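Local coordinates for outer membrane usher protein PapC (Escherichia coli, PDB 3L48) that forms, as a whole usher, the outer-membrane pore that exports and assembles pilus subunits, and is represented here by its C-terminal domain, at residues A[11-16]-A[42-47]; A[53-58]-A[65-70]. One frame throughout, in Å; residues are numbered along the deposited sequence. Where two conformers were deposited one is given.

The two contacts pair strands in the two different sheets of the PapC C-terminal domain and lie on opposite sides of its centre, their own centres about 12 Å apart. Interaction 1 joins 11-16 to 42-47 in the sheet completed by strand 78-84; interaction 2 is the hairpin 53-58/65-70 of the four-stranded sheet. Between them the inward side chains meet: Leu47 CD1 lies 3.6 Å from Leu56 CD1, Leu14 CD2 4.2 Å from Val68 CG1, and Leu16 packs near Cys66. The Cys66-Cys84 disulfide also ties the hairpin to strand 78-84. A bound cobalt ion stays about 11 Å from the side chain of Ser57 and about 13 Å from that of Leu47.

Interaction 1 (A[11-16]-A[42-47]); sequences FAILRL and EGLAWL
Phe11 turns the CD1-CE1 edge of its ring onto one face of the Trp46 indole, an edge-to-face pair whose planes meet at 54°. CE1 stands 3.4 Å above the indole plane, over its centre, while CD1 lies 3.3 Å from Trp46 NE1. In both residues CG is anti to the carbonyl carbon (chi1 -53° in Phe11), which brings the two rings together from a non-hydrogen-bonded pair. With an alanine here instead of Phe11, that indole face is likely to lose its aromatic partner and the tryptophan ring to turn more easily. Farther along the same face, Ile13 CD1 meets Leu44 CD1 at 3.6 Å; this leucine methyl also sits at the indole edge, in its plane. On the inward face, Ala12 CB touches Leu47 CD1 and Leu14 CD1 touches Ala45 CB at 3.8 Å. Ala12 and Ala45 exchange two backbone hydrogen bonds; Ala45 N to Ala12 O is the straighter, at 167°. Leu14 N adds a third, 2.8 Å to Gly43 O, at a glycine where a side chain would run into Leu14 O. The other edge of 11-16 bonds to strand 78-84, so this strand is central to its sheet. The pairing is antiparallel, within one sheet of the two-sheet, immunoglobulin-like Greek-key fold of the usher's C-terminal domain.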
loop_
_atom_site.group_PDB
_atom_site.type_symbol
_atom_site.label_atom_id
_atom_site.label_comp_id
_atom_site.label_asym_id
_atom_site.label_seq_id
_atom_site.Cartn_x
_atom_site.Cartn_y
_atom_site.Cartn_z
ATOM N N PHE A 11 -8.797 2.649 -1.091
ATOM C CA PHE A 11 -8.549 3.357 0.156
ATOM C C PHE A 11 -7.876 2.374 1.105
ATOM O O PHE A 11 -8.545 1.580 1.768
ATOM C CB PHE A 11 -9.857 3.870 0.758
ATOM C CG PHE A 11 -10.685 4.694 -0.192
ATOM C CD1 PHE A 11 -10.153 5.817 -0.804
ATOM C CD2 PHE A 11 -11.999 4.351 -0.464
ATOM C CE1 PHE A 11 -10.916 6.583 -1.680
ATOM C CE2 PHE A 11 -12.770 5.112 -1.335
ATOM C CZ PHE A 11 -12.226 6.231 -1.944
ATOM N N ALA A 12 -6.550 2.419 1.156
ATOM C CA ALA A 12 -5.788 1.402 1.872
ATOM C C ALA A 12 -5.459 1.797 3.307
ATOM O O ALA A 12 -4.890 2.861 3.560
ATOM C CB ALA A 12 -4.512 1.056 1.112
ATOM N N ILE A 13 -5.832 0.932 4.243
ATOM C CA ILE A 13 -5.426 1.088 5.630
ATOM C C ILE A 13 -4.199 0.211 5.851
ATOM O O ILE A 13 -4.301 -1.014 5.930
ATOM C CB ILE A 13 -6.548 0.685 6.604
ATOM C CG1 ILE A 13 -7.852 1.407 6.250
ATOM C CG2 ILE A 13 -6.143 0.985 8.048
ATOM C CD1 ILE A 13 -7.733 2.916 6.242
ATOM N N LEU A 14 -3.036 0.844 5.929
ATOM C CA LEU A 14 -1.773 0.123 6.022
ATOM C C LEU A 14 -1.303 -0.063 7.462
ATOM O O LEU A 14 -1.224 0.897 8.231
ATOM C CB LEU A 14 -0.688 0.864 5.242
ATOM C CG LEU A 14 -0.914 1.140 3.755
ATOM C CD1 LEU A 14 0.132 2.120 3.246
ATOM C CD2 LEU A 14 -0.863 -0.149 2.965
ATOM N N ARG A 15 -0.994 -1.303 7.825
ATOM C CA ARG A 15 -0.365 -1.590 9.109
ATOM C C ARG A 15 0.650 -2.715 8.947
ATOM O O ARG A 15 0.402 -3.682 8.228
ATOM C CB ARG A 15 -1.404 -1.963 10.174
ATOM C CG ARG A 15 -2.453 -0.890 10.433
ATOM C CD ARG A 15 -3.023 -0.997 11.841
ATOM N NE ARG A 15 -2.091 -0.495 12.846
ATOM C CZ ARG A 15 -2.345 0.519 13.667
ATOM N NH1 ARG A 15 -3.510 1.144 13.616
ATOM N NH2 ARG A 15 -1.432 0.903 14.544
ATOM N N LEU A 16 1.795 -2.578 9.608
ATOM C CA LEU A 16 2.825 -3.604 9.561
ATOM C C LEU A 16 2.394 -4.804 10.393
ATOM O O LEU A 16 1.457 -4.714 11.193
ATOM C CB LEU A 16 4.174 -3.065 10.046
ATOM C CG LEU A 16 5.013 -2.304 9.014
ATOM C CD1 LEU A 16 4.356 -0.982 8.651
ATOM C CD2 LEU A 16 6.424 -2.072 9.541
ATOM N N GLU A 42 -2.031 8.341 9.977
ATOM C CA GLU A 42 -2.615 7.092 10.470
ATOM C C GLU A 42 -2.532 5.912 9.497
ATOM O O GLU A 42 -3.430 5.073 9.450
ATOM C CB GLU A 42 -4.069 7.322 10.902
ATOM C CG GLU A 42 -4.220 8.264 12.095
ATOM C CD GLU A 42 -3.581 7.714 13.369
ATOM O OE1 GLU A 42 -3.466 6.478 13.498
ATOM O OE2 GLU A 42 -3.193 8.519 14.242
ATOM N N GLY A 43 -1.452 5.843 8.730
ATOM C CA GLY A 43 -1.236 4.719 7.835
ATOM C C GLY A 43 -2.211 4.602 6.674
ATOM O O GLY A 43 -2.255 3.575 5.997
ATOM N N LEU A 44 -2.988 5.653 6.433
ATOM C CA LEU A 44 -3.937 5.657 5.323
ATOM C C LEU A 44 -3.258 6.058 4.011
ATOM O O LEU A 44 -2.510 7.037 3.965
ATOM C CB LEU A 44 -5.109 6.597 5.633
ATOM C CG LEU A 44 -6.114 6.914 4.520
ATOM C CD1 LEU A 44 -6.805 5.656 4.017
ATOM C CD2 LEU A 44 -7.141 7.930 5.006
ATOM N N ALA A 45 -3.517 5.298 2.950
ATOM C CA ALA A 45 -2.988 5.626 1.626
ATOM C C ALA A 45 -4.009 5.403 0.512
ATOM O O ALA A 45 -4.422 4.273 0.259
ATOM C CB ALA A 45 -1.721 4.828 1.339
ATOM N N TRP A 46 -4.404 6.483 -0.154
ATOM C CA TRP A 46 -5.253 6.378 -1.334
ATOM C C TRP A 46 -4.406 5.988 -2.536
ATOM O O TRP A 46 -3.486 6.713 -2.920
ATOM C CB TRP A 46 -5.963 7.704 -1.604
ATOM C CG TRP A 46 -7.101 7.970 -0.679
ATOM C CD1 TRP A 46 -7.304 7.417 0.557
ATOM C CD2 TRP A 46 -8.197 8.864 -0.906
ATOM N NE1 TRP A 46 -8.463 7.910 1.107
ATOM C CE2 TRP A 46 -9.026 8.798 0.235
ATOM C CE3 TRP A 46 -8.555 9.709 -1.959
ATOM C CZ2 TRP A 46 -10.194 9.552 0.344
ATOM C CZ3 TRP A 46 -9.714 10.454 -1.846
ATOM C CH2 TRP A 46 -10.519 10.371 -0.703
ATOM N N LEU A 47 -4.715 4.841 -3.127
ATOM C CA LEU A 47 -3.926 4.325 -4.238
ATOM C C LEU A 47 -4.683 4.395 -5.566
ATOM O O LEU A 47 -5.834 3.966 -5.663
ATOM C CB LEU A 47 -3.492 2.889 -3.952
ATOM C CG LEU A 47 -2.820 2.657 -2.596
ATOM C CD1 LEU A 47 -2.627 1.173 -2.342
ATOM C CD2 LEU A 47 -1.495 3.393 -2.515
#

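Interaction 2 (A[53-58]-A[65-70]); sequences GETLSV and QCQVNV
A classic beta bulge interrupts the hairpin where Gln65 and Cys66 both face Val58. Val58 N donates to Cys66 O over 2.8 Å in an almost straight bond (177°), while Val58 O accepts Gln65 N, so the single residue holds both members of the bulge. Beyond it the pairing is regular: Leu56 N bonds to Val68 O and Val68 N to Leu56 O, each over 2.9 Å. Val70 N then bonds to Glu54 O, and a weak bond from Gly53 N to Val70 O follows where the strands give way to loop. Inward, Leu56 CB packs on Val68 CG2 at 3.6 Å. With CG anti to the carbonyl carbon (chi1 -55°), the leucine's CG and CD1 are carried to Val70 CG2, each at 3.8 Å. Val58 packs toward Cys66, whose disulfide to Cys84 fastens this end of the hairpin to strand 78-84. The opposite face is more polar. Thr55 and Asn69 lie side by side, OG1 and ND2 3.2 Å apart, and the extended Gln67 chain brushes Thr55 CG2 and Ser57 CB with its carbons. Ser57 OG is engaged by Thr29 on the adjoining strand. Apolar on one side and more polar on the other, this is a bulged antiparallel beta hairpin whose second strand, 64-69, is the outermost of its four-stranded sheet in an immunoglobulin-like fold.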
loop_
_atom_site.group_PDB
_atom_site.type_symbol
_atom_site.label_atom_id
_atom_site.label_comp_id
_atom_site.label_asym_id
_atom_site.label_seq_id
_atom_site.Cartn_x
_atom_site.Cartn_y
_atom_site.Cartn_z
ATOM N N GLY A 53 -4.535 -8.241 -7.049
ATOM C CA GLY A 53 -3.662 -9.399 -7.028
ATOM C C GLY A 53 -2.177 -9.082 -7.057
ATOM O O GLY A 53 -1.349 -9.961 -6.816
ATOM N N GLU A 54 -1.828 -7.832 -7.348
ATOM C CA GLU A 54 -0.421 -7.458 -7.453
ATOM C C GLU A 54 0.224 -7.250 -6.086
ATOM O O GLU A 54 -0.461 -7.152 -5.068
ATOM C CB GLU A 54 -0.246 -6.205 -8.314
ATOM C CG GLU A 54 -0.628 -4.910 -7.623
ATOM C CD GLU A 54 -0.232 -3.686 -8.429
ATOM O OE1 GLU A 54 0.874 -3.687 -9.009
ATOM O OE2 GLU A 54 -1.021 -2.718 -8.476
ATOM N N THR A 55 1.550 -7.192 -6.077
ATOM C CA THR A 55 2.305 -6.928 -4.859
ATOM C C THR A 55 2.833 -5.500 -4.871
ATOM O O THR A 55 3.556 -5.103 -5.784
ATOM C CB THR A 55 3.496 -7.895 -4.705
ATOM O OG1 THR A 55 3.012 -9.241 -4.625
ATOM C CG2 THR A 55 4.291 -7.570 -3.443
ATOM N N LEU A 56 2.463 -4.727 -3.858
ATOM C CA LEU A 56 2.937 -3.357 -3.751
ATOM C C LEU A 56 4.050 -3.284 -2.720
ATOM O O LEU A 56 4.073 -4.054 -1.760
ATOM C CB LEU A 56 1.799 -2.418 -3.351
ATOM C CG LEU A 56 0.539 -2.427 -4.222
ATOM C CD1 LEU A 56 -0.422 -1.333 -3.773
ATOM C CD2 LEU A 56 0.888 -2.257 -5.693
ATOM N N SER A 57 4.980 -2.361 -2.924
ATOM C CA SER A 57 6.017 -2.116 -1.935
ATOM C C SER A 57 5.822 -0.734 -1.321
ATOM O O SER A 57 5.460 0.220 -2.011
ATOM C CB SER A 57 7.412 -2.251 -2.550
ATOM O OG SER A 57 7.726 -1.125 -3.344
ATOM N N VAL A 58 6.041 -0.641 -0.016
ATOM C CA VAL A 58 5.928 0.622 0.694
ATOM C C VAL A 58 7.323 1.121 1.034
ATOM O O VAL A 58 8.091 0.438 1.708
ATOM C CB VAL A 58 5.100 0.467 1.975
ATOM C CG1 VAL A 58 4.960 1.804 2.684
ATOM C CG2 VAL A 58 3.736 -0.113 1.637
ATOM N N GLN A 65 10.547 -0.939 2.626
ATOM C CA GLN A 65 10.426 -1.327 4.027
ATOM C C GLN A 65 9.566 -2.574 4.206
ATOM O O GLN A 65 9.876 -3.445 5.019
ATOM C CB GLN A 65 9.870 -0.163 4.848
ATOM C CG GLN A 65 10.730 1.090 4.791
ATOM C CD GLN A 65 11.896 1.052 5.764
ATOM O OE1 GLN A 65 12.761 1.928 5.747
ATOM N NE2 GLN A 65 11.919 0.042 6.625
ATOM N N CYS A 66 8.479 -2.653 3.443
ATOM C CA CYS A 66 7.578 -3.797 3.510
ATOM C C CYS A 66 6.727 -3.906 2.252
ATOM O O CYS A 66 6.670 -2.978 1.447
ATOM C CB CYS A 66 6.693 -3.721 4.757
ATOM S SG CYS A 66 6.101 -2.061 5.158
ATOM N N GLN A 67 6.069 -5.048 2.090
ATOM C CA GLN A 67 5.239 -5.285 0.920
ATOM C C GLN A 67 3.851 -5.767 1.309
ATOM O O GLN A 67 3.669 -6.385 2.358
ATOM C CB GLN A 67 5.914 -6.284 -0.023
ATOM C CG GLN A 67 7.169 -5.732 -0.675
ATOM C CD GLN A 67 7.772 -6.668 -1.700
ATOM O OE1 GLN A 67 8.307 -6.225 -2.718
ATOM N NE2 GLN A 67 7.685 -7.968 -1.443
ATOM N N VAL A 68 2.876 -5.466 0.454
ATOM C CA VAL A 68 1.498 -5.880 0.668
ATOM C C VAL A 68 0.999 -6.643 -0.550
ATOM O O VAL A 68 1.447 -6.405 -1.668
ATOM C CB VAL A 68 0.568 -4.668 0.906
ATOM C CG1 VAL A 68 1.072 -3.820 2.068
ATOM C CG2 VAL A 68 0.464 -3.835 -0.352
ATOM N N ASN A 69 0.079 -7.570 -0.321
ATOM C CA ASN A 69 -0.562 -8.296 -1.406
ATOM C C ASN A 69 -1.988 -7.801 -1.597
ATOM O O ASN A 69 -2.851 -8.021 -0.745
ATOM C CB ASN A 69 -0.553 -9.801 -1.125
ATOM C CG ASN A 69 0.844 -10.349 -0.927
ATOM O OD1 ASN A 69 1.113 -11.062 0.039
ATOM N ND2 ASN A 69 1.747 -10.014 -1.842
ATOM N N VAL A 70 -2.231 -7.115 -2.707
ATOM C CA VAL A 70 -3.568 -6.621 -3.000
ATOM C C VAL A 70 -4.477 -7.795 -3.329
ATOM O O VAL A 70 -4.216 -8.532 -4.278
ATOM C CB VAL A 70 -3.562 -5.640 -4.179
ATOM C CG1 VAL A 70 -4.974 -5.146 -4.465
ATOM C CG2 VAL A 70 -2.633 -4.469 -3.887
#